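PDB 5XYH: CbsA from Xanthomonas oryzae pv. oryzae, which probably hydrolyses cellulose by releasing cellobiose from chain ends, as a family 6 glycoside hydrolase that degrades plant cell walls. Local coordinates for residues P17-E22 with G363-G368; L67-H72 with A128-N133; L153-S158 with G198-R203; S211-V216 with N280-A285. All blocks are in the same frame, centred on the assembly; numbering follows the deposited sequence.

Contact 1 (P17-E22 with G363-G368); sequences PDYSKE and GGESDG
In the glycoside hydrolase family 6 barrel, Tyr19 and Glu22 of the N-terminal helix 17-27 meet Gly363 and Glu365 of the loop that follows barrel strand 354-358. As in other family 6 enzymes, this loop probably borders the active-site cleft. One hydrogen bond joins the segments: Tyr19 OH donates to Gly363 O at 2.8 Å. The hydroxyl lies in the carbonyl plane, on a lone pair, with a C=O...O angle of 133°. Tyr19 reaches it because its ring stands anti to the backbone N (chi1 -174°), and the ring presents its edge to the loop, CE1 lying 3.4 Å from Gly363 O. Further along, Glu365 OE2 approaches the same ring edge near its plane, 4.2 Å from Tyr19 CD1. The two glutamates reach across at about a right angle, their carboxylate planes 60° apart. Glu22 points its CB toward the loop, and its chain runs on extended beyond CG to bring the acid group up to Glu365. Arg66 forms a salt bridge with Glu365 OE2 and a weak, long ion pair with Glu22 OE2, which may ease the close approach of the two acid groups. Between the carboxylates, the close approach is made by Glu22 OE1 and Glu365 OE2, 2.7 Å apart.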
loop_
_atom_site.group_PDB
_atom_site.type_symbol
_atom_site.label_atom_id
_atom_site.label_comp_id
_atom_site.label_asym_id
_atom_site.label_seq_id
_atom_site.Cartn_x
_atom_site.Cartn_y
_atom_site.Cartn_z
ATOM N N PRO A 17 6.873 -11.806 13.264
ATOM C CA PRO A 17 8.221 -12.357 13.485
ATOM C C PRO A 17 8.957 -12.671 12.199
ATOM O O PRO A 17 10.191 -12.772 12.217
ATOM C CB PRO A 17 7.963 -13.626 14.312
ATOM C CG PRO A 17 6.531 -13.943 14.118
ATOM C CD PRO A 17 5.821 -12.646 13.865
ATOM N N ASP A 18 8.252 -12.812 11.075
ATOM C CA ASP A 18 8.965 -13.012 9.817
ATOM C C ASP A 18 9.667 -11.734 9.377
ATOM O O ASP A 18 10.775 -11.783 8.831
ATOM C CB ASP A 18 8.010 -13.497 8.739
ATOM C CG ASP A 18 7.446 -14.861 9.042
ATOM O OD1 ASP A 18 8.166 -15.676 9.668
ATOM O OD2 ASP A 18 6.285 -15.110 8.652
ATOM N N TYR A 19 9.022 -10.580 9.575
ATOM C CA TYR A 19 9.696 -9.313 9.308
ATOM C C TYR A 19 10.865 -9.117 10.269
ATOM O O TYR A 19 11.952 -8.703 9.855
ATOM C CB TYR A 19 8.691 -8.159 9.403
ATOM C CG TYR A 19 9.237 -6.806 9.019
ATOM C CD1 TYR A 19 9.482 -6.483 7.688
ATOM C CD2 TYR A 19 9.498 -5.841 9.985
ATOM C CE1 TYR A 19 9.994 -5.243 7.331
ATOM C CE2 TYR A 19 10.004 -4.595 9.636
ATOM C CZ TYR A 19 10.251 -4.306 8.305
ATOM O OH TYR A 19 10.750 -3.063 7.955
ATOM N N SER A 20 10.662 -9.431 11.556
ATOM C CA SER A 20 11.778 -9.407 12.505
ATOM C C SER A 20 12.941 -10.267 12.016
ATOM O O SER A 20 14.102 -9.840 12.068
ATOM C CB SER A 20 11.308 -9.866 13.890
ATOM O OG SER A 20 10.291 -8.997 14.375
ATOM N N LYS A 21 12.651 -11.474 11.519
ATOM C CA LYS A 21 13.738 -12.349 11.083
ATOM C C LYS A 21 14.452 -11.773 9.866
ATOM O O LYS A 21 15.682 -11.859 9.765
ATOM C CB LYS A 21 13.197 -13.747 10.797
ATOM C CG LYS A 21 14.197 -14.656 10.088
ATOM C CD LYS A 21 13.848 -16.116 10.275
ATOM C CE LYS A 21 12.379 -16.379 9.982
ATOM N NZ LYS A 21 12.056 -17.826 10.146
ATOM N N GLU A 22 13.698 -11.162 8.943
ATOM C CA GLU A 22 14.309 -10.444 7.825
ATOM C C GLU A 22 15.233 -9.340 8.327
ATOM O O GLU A 22 16.383 -9.227 7.889
ATOM C CB GLU A 22 13.221 -9.860 6.914
ATOM C CG GLU A 22 12.463 -10.895 6.075
ATOM C CD GLU A 22 11.357 -10.294 5.216
ATOM O OE1 GLU A 22 10.548 -9.525 5.759
ATOM O OE2 GLU A 22 11.289 -10.600 4.003
ATOM N N GLY A 363 9.270 -2.011 5.045
ATOM C CA GLY A 363 10.446 -1.544 4.338
ATOM C C GLY A 363 11.530 -2.599 4.343
ATOM O O GLY A 363 11.807 -3.187 5.391
ATOM N N GLY A 364 12.136 -2.857 3.181
ATOM C CA GLY A 364 13.166 -3.874 3.027
ATOM C C GLY A 364 12.764 -5.012 2.107
ATOM O O GLY A 364 13.636 -5.671 1.526
ATOM N N GLU A 365 11.465 -5.264 1.964
ATOM C CA GLU A 365 11.021 -6.298 1.037
ATOM C C GLU A 365 10.998 -5.759 -0.390
ATOM O O GLU A 365 10.654 -4.597 -0.637
ATOM C CB GLU A 365 9.655 -6.844 1.454
ATOM C CG GLU A 365 9.756 -7.670 2.737
ATOM C CD GLU A 365 8.415 -8.104 3.293
ATOM O OE1 GLU A 365 7.389 -7.735 2.693
ATOM O OE2 GLU A 365 8.384 -8.775 4.358
ATOM N N SER A 366 11.425 -6.599 -1.324
ATOM C CA SER A 366 11.572 -6.185 -2.711
ATOM C C SER A 366 10.219 -6.055 -3.401
ATOM O O SER A 366 9.295 -6.838 -3.151
ATOM C CB SER A 366 12.442 -7.198 -3.458
ATOM O OG SER A 366 12.545 -6.848 -4.821
ATOM N N ASP A 367 10.107 -5.043 -4.270
ATOM C CA ASP A 367 8.935 -4.842 -5.119
ATOM C C ASP A 367 8.983 -5.687 -6.389
ATOM O O ASP A 367 7.994 -5.723 -7.134
ATOM C CB ASP A 367 8.806 -3.359 -5.500
ATOM C CG ASP A 367 8.619 -2.450 -4.280
ATOM O OD1 ASP A 367 7.891 -2.868 -3.348
ATOM O OD2 ASP A 367 9.202 -1.327 -4.251
ATOM N N GLY A 368 10.097 -6.352 -6.641
ATOM C CA GLY A 368 10.292 -7.193 -7.812
ATOM C C GLY A 368 11.777 -7.209 -8.155
ATOM O O GLY A 368 12.543 -6.294 -7.857
#

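Contact 2 (L67-H72 with A128-N133); sequences LSLQGH and ASTLAN
Thr130, near the end of helix 113-131, points its side chain at Leu69 and Gln70 in the first turn of helix 69-79. Its CB already touches the other helix, 3.8 Å from Leu69 CD2. From there the side chain divides into an apolar and a polar branch. The methyl CG2, placed anti to the backbone N by the first torsion (chi1 -58°, measured to OG1), settles between two neighbours, 3.7 Å from Leu69 CD2 and equally 3.7 Å from Gln70 CG. Leu69 runs past the threonine in the opposite direction, whereas the extended chain of Gln70 crosses it at about a right angle, so that its aliphatic part does the touching. The other branch, OG1, hydrogen-bonds to Val126 O one turn back in its own helix, and also accepts from a water at 2.7 Å. That water in turn accepts from Gln70 NE2 at 2.9 Å, giving a single-water bridge between the two side chains at the partly exposed margin of the contact. Ser68 caps the start of helix 69-79: Gly71 N donates to Ser68 OG at 2.8 Å with an N-H...O angle of 158°. On the strand side, Leu69 and Leu131 both touch Leu90 of strand 86-92. Helix 69-79 leads into that strand from strand 49-51, and helix 113-131 carries the chain on to strand 140-145, so the contact joins neighbouring helices of two successive beta-alpha-beta crossovers on the outside of the distorted beta/alpha barrel of family 6.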
loop_
_atom_site.group_PDB
_atom_site.type_symbol
_atom_site.label_atom_id
_atom_site.label_comp_id
_atom_site.label_asym_id
_atom_site.label_seq_id
_atom_site.Cartn_x
_atom_site.Cartn_y
_atom_site.Cartn_z
ATOM N N LEU A 67 5.215 -17.804 8.233
ATOM C CA LEU A 67 4.121 -18.318 9.046
ATOM C C LEU A 67 2.860 -18.500 8.207
ATOM O O LEU A 67 2.613 -17.762 7.252
ATOM C CB LEU A 67 3.813 -17.361 10.201
ATOM C CG LEU A 67 4.796 -17.313 11.367
ATOM C CD1 LEU A 67 4.348 -16.275 12.359
ATOM C CD2 LEU A 67 4.914 -18.683 12.028
ATOM N N SER A 68 2.052 -19.492 8.586
ATOM C CA SER A 68 0.695 -19.597 8.063
ATOM C C SER A 68 -0.177 -18.479 8.628
ATOM O O SER A 68 0.163 -17.836 9.625
ATOM C CB SER A 68 0.074 -20.939 8.440
ATOM O OG SER A 68 -0.261 -20.935 9.818
ATOM N N LEU A 69 -1.336 -18.273 7.995
ATOM C CA LEU A 69 -2.306 -17.323 8.530
ATOM C C LEU A 69 -2.642 -17.655 9.977
ATOM O O LEU A 69 -2.678 -16.767 10.831
ATOM C CB LEU A 69 -3.576 -17.300 7.671
ATOM C CG LEU A 69 -4.727 -16.415 8.190
ATOM C CD1 LEU A 69 -4.298 -14.948 8.444
ATOM C CD2 LEU A 69 -5.948 -16.470 7.287
ATOM N N GLN A 70 -2.860 -18.941 10.283
ATOM C CA GLN A 70 -3.130 -19.314 11.669
ATOM C C GLN A 70 -1.928 -19.045 12.567
ATOM O O GLN A 70 -2.094 -18.645 13.727
ATOM C CB GLN A 70 -3.534 -20.780 11.757
ATOM C CG GLN A 70 -4.750 -21.104 10.937
ATOM C CD GLN A 70 -5.232 -22.506 11.188
ATOM O OE1 GLN A 70 -4.867 -23.125 12.195
ATOM N NE2 GLN A 70 -6.062 -23.022 10.280
ATOM N N GLY A 71 -0.712 -19.272 12.060
ATOM C CA GLY A 71 0.471 -18.957 12.852
ATOM C C GLY A 71 0.566 -17.478 13.194
ATOM O O GLY A 71 0.945 -17.108 14.310
ATOM N N HIS A 72 0.236 -16.615 12.230
ATOM C CA HIS A 72 0.184 -15.182 12.493
ATOM C C HIS A 72 -0.843 -14.869 13.562
ATOM O O HIS A 72 -0.583 -14.086 14.479
ATOM C CB HIS A 72 -0.166 -14.420 11.218
ATOM C CG HIS A 72 0.938 -14.362 10.220
ATOM N ND1 HIS A 72 2.144 -13.742 10.476
ATOM C CD2 HIS A 72 1.005 -14.806 8.945
ATOM C CE1 HIS A 72 2.908 -13.823 9.404
ATOM N NE2 HIS A 72 2.242 -14.467 8.463
ATOM N N ALA A 128 -11.716 -16.293 5.386
ATOM C CA ALA A 128 -12.856 -15.921 6.219
ATOM C C ALA A 128 -13.138 -16.965 7.298
ATOM O O ALA A 128 -13.414 -16.615 8.455
ATOM C CB ALA A 128 -14.087 -15.707 5.343
ATOM N N SER A 129 -13.069 -18.253 6.953
ATOM C CA SER A 129 -13.337 -19.267 7.972
ATOM C C SER A 129 -12.222 -19.316 9.004
ATOM O O SER A 129 -12.484 -19.551 10.188
ATOM C CB SER A 129 -13.539 -20.637 7.337
ATOM O OG SER A 129 -12.351 -21.071 6.706
ATOM N N THR A 130 -10.982 -19.062 8.588
ATOM C CA THR A 130 -9.899 -18.942 9.559
ATOM C C THR A 130 -10.132 -17.768 10.502
ATOM O O THR A 130 -9.999 -17.904 11.725
ATOM C CB THR A 130 -8.565 -18.803 8.826
ATOM O OG1 THR A 130 -8.393 -19.946 7.980
ATOM C CG2 THR A 130 -7.411 -18.711 9.822
ATOM N N LEU A 131 -10.482 -16.599 9.962
ATOM C CA LEU A 131 -10.658 -15.444 10.836
ATOM C C LEU A 131 -11.873 -15.598 11.748
ATOM O O LEU A 131 -11.892 -15.034 12.849
ATOM C CB LEU A 131 -10.772 -14.152 10.018
ATOM C CG LEU A 131 -9.583 -13.757 9.145
ATOM C CD1 LEU A 131 -9.896 -12.513 8.327
ATOM C CD2 LEU A 131 -8.332 -13.541 9.993
ATOM N N ALA A 132 -12.890 -16.355 11.326
ATOM C CA ALA A 132 -14.102 -16.452 12.139
ATOM C C ALA A 132 -13.943 -17.371 13.349
ATOM O O ALA A 132 -14.873 -17.466 14.159
ATOM C CB ALA A 132 -15.275 -16.933 11.276
ATOM N N ASN A 133 -12.808 -18.052 13.475
ATOM C CA ASN A 133 -12.567 -18.993 14.565
ATOM C C ASN A 133 -12.713 -18.297 15.913
ATOM O O ASN A 133 -11.989 -17.323 16.179
ATOM C CB ASN A 133 -11.163 -19.582 14.418
ATOM C CG ASN A 133 -10.863 -20.684 15.424
ATOM O OD1 ASN A 133 -11.493 -20.787 16.469
ATOM N ND2 ASN A 133 -9.840 -21.489 15.123
HETATM O O HOH W 1 -6.267 -21.612 7.718
#

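Contact 3 (L153-S158 with G198-R203); sequences LVTNQS and GWLAWR
Val154 and Thr155, at the last turn of helix 150-155, pack on Leu200 in the 3-10 segment that follows strand 188-193 of the family 6 barrel; both segments thus belong to connections between parallel strands. The main interaction is apolar. Leu200 CD2 is the atom that meets the helix, 3.6 Å from Val154 CB and 3.8 Å from Val154 CG1, with the two side chains crossing at about a right angle. Thr155 adds its methyl to the same leucine branch, CG2 to CD2 at 3.9 Å, and more loosely to Trp199, whose CB lies 4.3 Å from Thr155 CG2. No hydrogen bond spans the segments, and the polar groups close to the contact are met elsewhere. With chi1 at 59°, Thr155 OG1 turns back to Pro151 O in its own helix, which leaves CG2 to face the loop. The carbonyl of Trp199 receives Asn205 ND2. Within 198-203 the packing is aromatic: the indole of Trp202 has Arg203 CG over one face, and over the opposite face comes the edge of the Trp199 ring, its CZ3 standing 3.5 Å above the plane of Trp202 at the ring centre.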
loop_
_atom_site.group_PDB
_atom_site.type_symbol
_atom_site.label_atom_id
_atom_site.label_comp_id
_atom_site.label_asym_id
_atom_site.label_seq_id
_atom_site.Cartn_x
_atom_site.Cartn_y
_atom_site.Cartn_z
ATOM N N LEU A 153 -9.289 0.469 -13.299
ATOM C CA LEU A 153 -10.483 0.534 -14.134
ATOM C C LEU A 153 -10.833 1.965 -14.522
ATOM O O LEU A 153 -11.528 2.176 -15.523
ATOM C CB LEU A 153 -11.674 -0.113 -13.429
ATOM C CG LEU A 153 -11.495 -1.523 -12.871
ATOM C CD1 LEU A 153 -12.834 -2.040 -12.427
ATOM C CD2 LEU A 153 -10.891 -2.444 -13.930
ATOM N N VAL A 154 -10.362 2.948 -13.767
ATOM C CA VAL A 154 -10.642 4.344 -14.054
ATOM C C VAL A 154 -9.537 4.983 -14.885
ATOM O O VAL A 154 -9.818 5.715 -15.835
ATOM C CB VAL A 154 -10.870 5.120 -12.741
ATOM C CG1 VAL A 154 -11.094 6.602 -13.030
ATOM C CG2 VAL A 154 -12.060 4.531 -11.988
ATOM N N THR A 155 -8.272 4.710 -14.562
ATOM C CA THR A 155 -7.172 5.451 -15.171
ATOM C C THR A 155 -6.479 4.704 -16.297
ATOM O O THR A 155 -5.818 5.341 -17.123
ATOM C CB THR A 155 -6.123 5.812 -14.118
ATOM O OG1 THR A 155 -5.638 4.610 -13.509
ATOM C CG2 THR A 155 -6.725 6.713 -13.043
ATOM N N ASN A 156 -6.615 3.383 -16.362
ATOM C CA ASN A 156 -5.805 2.575 -17.266
ATOM C C ASN A 156 -6.663 1.707 -18.174
ATOM O O ASN A 156 -6.256 0.599 -18.550
ATOM C CB ASN A 156 -4.827 1.714 -16.474
ATOM C CG ASN A 156 -3.725 2.525 -15.855
ATOM O OD1 ASN A 156 -3.224 3.480 -16.469
ATOM N ND2 ASN A 156 -3.331 2.163 -14.639
ATOM N N GLN A 157 -7.858 2.187 -18.530
ATOM C CA GLN A 157 -8.741 1.364 -19.343
ATOM C C GLN A 157 -8.180 1.108 -20.732
ATOM O O GLN A 157 -8.579 0.132 -21.368
ATOM C CB GLN A 157 -10.125 2.002 -19.445
ATOM C CG GLN A 157 -11.102 1.469 -18.401
ATOM C CD GLN A 157 -12.173 0.537 -18.964
ATOM O OE1 GLN A 157 -12.167 0.189 -20.158
ATOM N NE2 GLN A 157 -13.102 0.127 -18.100
ATOM N N SER A 158 -7.251 1.937 -21.218
ATOM C CA SER A 158 -6.651 1.662 -22.522
ATOM C C SER A 158 -5.738 0.443 -22.498
ATOM O O SER A 158 -5.461 -0.125 -23.565
ATOM C CB SER A 158 -5.893 2.892 -23.031
ATOM O OG SER A 158 -4.843 3.235 -22.148
ATOM N N GLY A 198 -3.218 10.490 -6.969
ATOM C CA GLY A 198 -4.124 11.593 -7.177
ATOM C C GLY A 198 -4.778 11.619 -8.541
ATOM O O GLY A 198 -5.679 12.432 -8.752
ATOM N N TRP A 199 -4.345 10.768 -9.486
ATOM C CA TRP A 199 -4.950 10.799 -10.816
ATOM C C TRP A 199 -6.398 10.322 -10.799
ATOM O O TRP A 199 -7.175 10.695 -11.693
ATOM C CB TRP A 199 -4.140 9.959 -11.803
ATOM C CG TRP A 199 -2.828 10.585 -12.228
ATOM C CD1 TRP A 199 -1.580 10.074 -12.030
ATOM C CD2 TRP A 199 -2.649 11.824 -12.934
ATOM N NE1 TRP A 199 -0.632 10.915 -12.563
ATOM C CE2 TRP A 199 -1.263 11.998 -13.125
ATOM C CE3 TRP A 199 -3.529 12.805 -13.425
ATOM C CZ2 TRP A 199 -0.731 13.110 -13.784
ATOM C CZ3 TRP A 199 -2.993 13.924 -14.081
ATOM C CH2 TRP A 199 -1.610 14.060 -14.253
ATOM N N LEU A 200 -6.773 9.519 -9.797
ATOM C CA LEU A 200 -8.170 9.127 -9.620
ATOM C C LEU A 200 -9.081 10.324 -9.384
ATOM O O LEU A 200 -10.274 10.265 -9.705
ATOM C CB LEU A 200 -8.300 8.165 -8.444
ATOM C CG LEU A 200 -8.104 6.691 -8.714
ATOM C CD1 LEU A 200 -8.494 5.926 -7.433
ATOM C CD2 LEU A 200 -8.968 6.305 -9.896
ATOM N N ALA A 201 -8.550 11.397 -8.800
ATOM C CA ALA A 201 -9.337 12.578 -8.470
ATOM C C ALA A 201 -9.291 13.654 -9.557
ATOM O O ALA A 201 -9.933 14.704 -9.412
ATOM C CB ALA A 201 -8.852 13.158 -7.131
ATOM N N TRP A 202 -8.577 13.409 -10.645
ATOM C CA TRP A 202 -8.260 14.444 -11.614
ATOM C C TRP A 202 -9.359 14.548 -12.669
ATOM O O TRP A 202 -9.700 13.555 -13.324
ATOM C CB TRP A 202 -6.917 14.126 -12.261
ATOM C CG TRP A 202 -6.290 15.224 -13.040
ATOM C CD1 TRP A 202 -5.606 16.306 -12.549
ATOM C CD2 TRP A 202 -6.242 15.333 -14.468
ATOM N NE1 TRP A 202 -5.149 17.084 -13.590
ATOM C CE2 TRP A 202 -5.528 16.509 -14.776
ATOM C CE3 TRP A 202 -6.747 14.556 -15.514
ATOM C CZ2 TRP A 202 -5.302 16.921 -16.089
ATOM C CZ3 TRP A 202 -6.524 14.973 -16.818
ATOM C CH2 TRP A 202 -5.803 16.138 -17.091
ATOM N N ARG A 203 -9.889 15.760 -12.835
ATOM C CA ARG A 203 -10.862 16.104 -13.869
ATOM C C ARG A 203 -11.966 15.065 -14.014
ATOM O O ARG A 203 -12.726 14.825 -13.071
ATOM C CB ARG A 203 -10.151 16.317 -15.202
ATOM C CG ARG A 203 -9.153 17.465 -15.151
ATOM C CD ARG A 203 -8.695 17.841 -16.541
ATOM N NE ARG A 203 -9.777 18.488 -17.268
ATOM C CZ ARG A 203 -9.952 19.803 -17.308
ATOM N NH1 ARG A 203 -9.097 20.607 -16.677
ATOM N NH2 ARG A 203 -10.976 20.307 -17.988
#

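Contact 4 (S211-V216 with N280-A285); sequences SLYTRV and NAFVGA
Phe282 is the first residue of segment 280-285 to reach helix 206-218, and it touches Tyr213 and Thr214 there. Its CG lies anti to the carbonyl carbon (chi1 -84°), which carries the far end of the ring across the gap between the helices. The leading atoms are CE1 and CZ, each 3.8 Å from Tyr213 CB, so the tyrosine methylene meets the ring at its edge, near the ring plane. Phe282 CZ is also 4.2 Å from Tyr213 CG, but the two side chains run obliquely and form no ring stack with each other. Stacking comes from other neighbours: Phe230 lies against the Phe282 ring, and Trp287 meets it edge-to-face. Thr214 OG1 stands at the same ring edge, 4.2 Å from Phe282 CE1. Three residues on, just past the helix, Ala285 turns its CB toward the threonine and comes to 4.1 Å from Thr214 OG1. The CA atoms of these two residues are the nearest pair of CA atoms across the segments, 7.7 Å apart. The hydroxyl in this apolar setting is nonetheless held: Thr214 OG1 bonds to Ile210 O and to Trp287 NE1, while Tyr213 OH leads away to Asp193 O. No hydrogen bond crosses from one segment to the other. The two helices follow consecutive parallel strands, 188-193 and 229-232. Between these two segments the contact is van der Waals only, and the polar atoms beside it spend their bonds on Ile210 of their own helix, on Trp287 and on Asp193 at the end of strand 188-193.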
loop_
_atom_site.group_PDB
_atom_site.type_symbol
_atom_site.label_atom_id
_atom_site.label_comp_id
_atom_site.label_asym_id
_atom_site.label_seq_id
_atom_site.Cartn_x
_atom_site.Cartn_y
_atom_site.Cartn_z
ATOM N N SER A 211 -17.990 6.988 -8.054
ATOM C CA SER A 211 -19.165 6.165 -8.326
ATOM C C SER A 211 -18.817 4.681 -8.415
ATOM O O SER A 211 -19.642 3.834 -8.050
ATOM C CB SER A 211 -19.864 6.623 -9.604
ATOM O OG SER A 211 -19.345 5.950 -10.735
ATOM N N LEU A 212 -17.603 4.348 -8.870
ATOM C CA LEU A 212 -17.170 2.955 -8.889
ATOM C C LEU A 212 -17.090 2.383 -7.483
ATOM O O LEU A 212 -17.692 1.350 -7.189
ATOM C CB LEU A 212 -15.814 2.818 -9.585
ATOM C CG LEU A 212 -15.143 1.444 -9.507
ATOM C CD1 LEU A 212 -16.001 0.388 -10.161
ATOM C CD2 LEU A 212 -13.754 1.501 -10.153
ATOM N N TYR A 213 -16.332 3.031 -6.599
ATOM C CA TYR A 213 -16.242 2.533 -5.232
ATOM C C TYR A 213 -17.610 2.520 -4.569
ATOM O O TYR A 213 -17.950 1.580 -3.845
ATOM C CB TYR A 213 -15.250 3.375 -4.421
ATOM C CG TYR A 213 -13.807 2.992 -4.700
ATOM C CD1 TYR A 213 -13.147 3.459 -5.833
ATOM C CD2 TYR A 213 -13.126 2.150 -3.847
ATOM C CE1 TYR A 213 -11.822 3.096 -6.093
ATOM C CE2 TYR A 213 -11.812 1.783 -4.094
ATOM C CZ TYR A 213 -11.164 2.244 -5.206
ATOM O OH TYR A 213 -9.855 1.851 -5.416
ATOM N N THR A 214 -18.422 3.541 -4.823
ATOM C CA THR A 214 -19.744 3.571 -4.200
ATOM C C THR A 214 -20.602 2.417 -4.706
ATOM O O THR A 214 -21.211 1.685 -3.916
ATOM C CB THR A 214 -20.419 4.919 -4.465
ATOM O OG1 THR A 214 -19.611 5.959 -3.904
ATOM C CG2 THR A 214 -21.792 4.958 -3.811
ATOM N N ARG A 215 -20.625 2.216 -6.026
ATOM C CA ARG A 215 -21.431 1.147 -6.611
ATOM C C ARG A 215 -21.002 -0.226 -6.107
ATOM O O ARG A 215 -21.852 -1.081 -5.815
ATOM C CB ARG A 215 -21.333 1.219 -8.131
ATOM C CG ARG A 215 -22.014 0.102 -8.860
ATOM C CD ARG A 215 -21.977 0.363 -10.362
ATOM N NE ARG A 215 -20.635 0.245 -10.939
ATOM C CZ ARG A 215 -19.902 1.272 -11.361
ATOM N NH1 ARG A 215 -20.371 2.507 -11.264
ATOM N NH2 ARG A 215 -18.703 1.056 -11.891
ATOM N N VAL A 216 -19.692 -0.460 -5.982
ATOM C CA VAL A 216 -19.229 -1.786 -5.571
ATOM C C VAL A 216 -19.616 -2.068 -4.127
ATOM O O VAL A 216 -20.171 -3.129 -3.816
ATOM C CB VAL A 216 -17.710 -1.920 -5.771
ATOM C CG1 VAL A 216 -17.200 -3.205 -5.089
ATOM C CG2 VAL A 216 -17.375 -1.931 -7.249
ATOM N N ASN A 280 -13.811 14.160 1.170
ATOM C CA ASN A 280 -14.873 15.109 0.849
ATOM C C ASN A 280 -15.724 14.622 -0.310
ATOM O O ASN A 280 -16.949 14.787 -0.307
ATOM C CB ASN A 280 -14.273 16.480 0.537
ATOM C CG ASN A 280 -13.718 17.141 1.763
ATOM O OD1 ASN A 280 -14.250 16.968 2.855
ATOM N ND2 ASN A 280 -12.635 17.879 1.604
ATOM N N ALA A 281 -15.098 14.009 -1.305
ATOM C CA ALA A 281 -15.858 13.494 -2.433
ATOM C C ALA A 281 -16.763 12.339 -2.013
ATOM O O ALA A 281 -17.892 12.217 -2.510
ATOM C CB ALA A 281 -14.907 13.059 -3.543
ATOM N N PHE A 282 -16.284 11.466 -1.117
ATOM C CA PHE A 282 -17.118 10.334 -0.707
ATOM C C PHE A 282 -18.281 10.803 0.156
ATOM O O PHE A 282 -19.422 10.365 -0.031
ATOM C CB PHE A 282 -16.284 9.277 0.022
ATOM C CG PHE A 282 -15.576 8.332 -0.900
ATOM C CD1 PHE A 282 -16.297 7.509 -1.757
ATOM C CD2 PHE A 282 -14.199 8.271 -0.931
ATOM C CE1 PHE A 282 -15.650 6.643 -2.622
ATOM C CE2 PHE A 282 -13.549 7.408 -1.777
ATOM C CZ PHE A 282 -14.269 6.597 -2.630
ATOM N N VAL A 283 -18.019 11.711 1.087
ATOM C CA VAL A 283 -19.116 12.296 1.844
ATOM C C VAL A 283 -20.101 12.974 0.895
ATOM O O VAL A 283 -21.325 12.885 1.075
ATOM C CB VAL A 283 -18.555 13.249 2.912
ATOM C CG1 VAL A 283 -19.671 14.047 3.559
ATOM C CG2 VAL A 283 -17.798 12.438 3.973
ATOM N N GLY A 284 -19.590 13.611 -0.162
ATOM C CA GLY A 284 -20.467 14.191 -1.165
ATOM C C GLY A 284 -21.306 13.161 -1.887
ATOM O O GLY A 284 -22.432 13.450 -2.305
ATOM N N ALA A 285 -20.775 11.951 -2.052
ATOM C CA ALA A 285 -21.524 10.868 -2.668
ATOM C C ALA A 285 -22.454 10.160 -1.688
ATOM O O ALA A 285 -23.102 9.185 -2.082
ATOM C CB ALA A 285 -20.565 9.848 -3.290
#

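Two pairs of contacts emerge. Contacts 1 and 2 have centres 20 Å apart and touch: Asp18 OD2 lies 2.9 Å from Leu67 N, probably a hydrogen bond, and Pro17 packs on Leu67. Contacts 3 and 4, with centres 15 Å apart, meet where Val154 CG2 lies 3.9 Å from Leu212 CD2. Between the pairs nothing touches; contacts 1 and 3, for example, come no closer than about 16 Å between nearest atoms and lie on opposite sides of the chain's centre. Along the chain, contact 1 encloses the other three, which follow in series. Contact 1 involves the loop likely to border the cleft; contacts 2 and 4 join helices around the barrel, and contact 3 joins helix 150-155 to the loop before helix 206-218.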